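Local coordinates for protein phage integrase (Pectobacterium atrosepticum, PDB 3JU0) that probably binds arm-type DNA sites through this N-terminal domain of a phage-family integrase, an enzyme class that carries out site-specific DNA recombination, at residues H27-V30 / K36-R39. Sequence-based numbering, arbitrary orientation.
Sequences HLLV and KYWR
H27-V30 and K36-R39 belong to the antiparallel arms of a beta hairpin, strands 26-30 and 36-44, central in the four-stranded sheet of the arm-type DNA-binding domain; the N-to-C directions of the two short segments lie 151° apart. H27 with R39 and L29 with Y37 are hydrogen-bonded pairs, each joined by two backbone bonds; L29 N to Y37 O, at 2.8 Å, is almost straight. L28, V30, K36 and W38 share one face, where W38 also packs on L61 and A64 of helix 61-76. Its broad, largely apolar indole receives methyl CD1 of L28 squarely over the six-membered ring, 3.5 Å from the centroid; chi1 of -175° sets L28 CG anti to the backbone N, and chi2 of 76° brings CD1 there. W38 NE1 bonds to V59 O. Branched, buried V30 packs on Y18 and A11, while K36 lends aliphatic carbon and its extended chain carries NZ to the carbonyls of V8 and A11. On the other, partly exposed face, L29 CB packs against Y37 CB at 4.1 Å, and Y37 OH bonds to N33 ND2. Arginine suits this face: its guanidinium bonds through R39 NH1 to W38 O, and R39 CB lies over the flat H27 imidazole, 3.8 Å from its centroid.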
# COMPACT_ATOMS: atom_id res chain seq x y z
N HIS A 27 5.19 -0.13 -1.61
CA HIS A 27 6.03 0.84 -0.89
C HIS A 27 5.14 1.71 -0.03
O HIS A 27 3.93 1.84 -0.25
CB HIS A 27 6.85 1.71 -1.80
CG HIS A 27 6.12 2.53 -2.81
ND1 HIS A 27 5.70 3.83 -2.61
CD2 HIS A 27 5.82 2.24 -4.09
CE1 HIS A 27 5.13 4.29 -3.72
NE2 HIS A 27 5.21 3.35 -4.63
N LEU A 28 5.77 2.32 0.97
CA LEU A 28 5.17 3.43 1.72
C LEU A 28 5.69 4.74 1.12
O LEU A 28 6.87 4.94 1.00
CB LEU A 28 5.57 3.31 3.18
CG LEU A 28 4.94 4.30 4.15
CD1 LEU A 28 3.51 3.84 4.38
CD2 LEU A 28 5.74 4.37 5.40
N LEU A 29 4.78 5.63 0.78
CA LEU A 29 5.09 6.97 0.36
C LEU A 29 4.98 7.86 1.57
O LEU A 29 3.90 7.98 2.19
CB LEU A 29 4.14 7.41 -0.77
CG LEU A 29 4.46 8.78 -1.38
CD1 LEU A 29 5.79 8.71 -2.26
CD2 LEU A 29 3.30 9.20 -2.23
N VAL A 30 6.10 8.50 1.92
CA VAL A 30 6.16 9.39 3.07
C VAL A 30 6.16 10.80 2.49
O VAL A 30 7.11 11.21 1.78
CB VAL A 30 7.43 9.16 3.90
CG1 VAL A 30 7.48 10.06 5.14
CG2 VAL A 30 7.52 7.72 4.34
N LYS A 36 1.27 9.33 5.24
CA LYS A 36 1.99 8.09 4.86
C LYS A 36 1.02 7.17 4.09
O LYS A 36 -0.00 6.81 4.65
CB LYS A 36 2.54 7.44 6.12
CG LYS A 36 3.73 8.14 6.77
CD LYS A 36 4.13 7.54 8.05
CE LYS A 36 5.43 8.16 8.55
NZ LYS A 36 5.76 7.73 9.97
N TYR A 37 1.34 6.95 2.80
CA TYR A 37 0.47 6.31 1.86
C TYR A 37 1.00 4.96 1.46
O TYR A 37 2.14 4.87 1.05
CB TYR A 37 0.27 7.14 0.56
CG TYR A 37 -0.20 8.54 0.75
CD1 TYR A 37 0.67 9.56 1.06
CD2 TYR A 37 -1.51 8.88 0.53
CE1 TYR A 37 0.26 10.86 1.22
CE2 TYR A 37 -1.95 10.19 0.72
CZ TYR A 37 -1.09 11.19 1.11
OH TYR A 37 -1.53 12.52 1.22
N TRP A 38 0.18 3.91 1.51
CA TRP A 38 0.58 2.61 0.96
C TRP A 38 0.22 2.57 -0.52
O TRP A 38 -0.90 2.90 -0.91
CB TRP A 38 -0.14 1.48 1.63
CG TRP A 38 0.14 1.34 3.10
CD1 TRP A 38 -0.70 1.64 4.12
CD2 TRP A 38 1.36 0.92 3.68
NE1 TRP A 38 -0.09 1.37 5.32
CE2 TRP A 38 1.18 0.91 5.08
CE3 TRP A 38 2.60 0.52 3.16
CZ2 TRP A 38 2.23 0.57 5.98
CZ3 TRP A 38 3.62 0.15 4.07
CH2 TRP A 38 3.40 0.16 5.44
N ARG A 39 1.19 2.13 -1.30
CA ARG A 39 1.03 2.07 -2.77
C ARG A 39 1.57 0.78 -3.32
O ARG A 39 2.60 0.28 -2.86
CB ARG A 39 1.79 3.21 -3.45
CG ARG A 39 1.20 4.57 -3.25
CD ARG A 39 0.32 4.72 -2.19
NE ARG A 39 -0.60 5.78 -2.57
CZ ARG A 39 -1.77 6.06 -2.01
NH1 ARG A 39 -2.39 5.35 -0.94
NH2 ARG A 39 -2.32 7.09 -2.55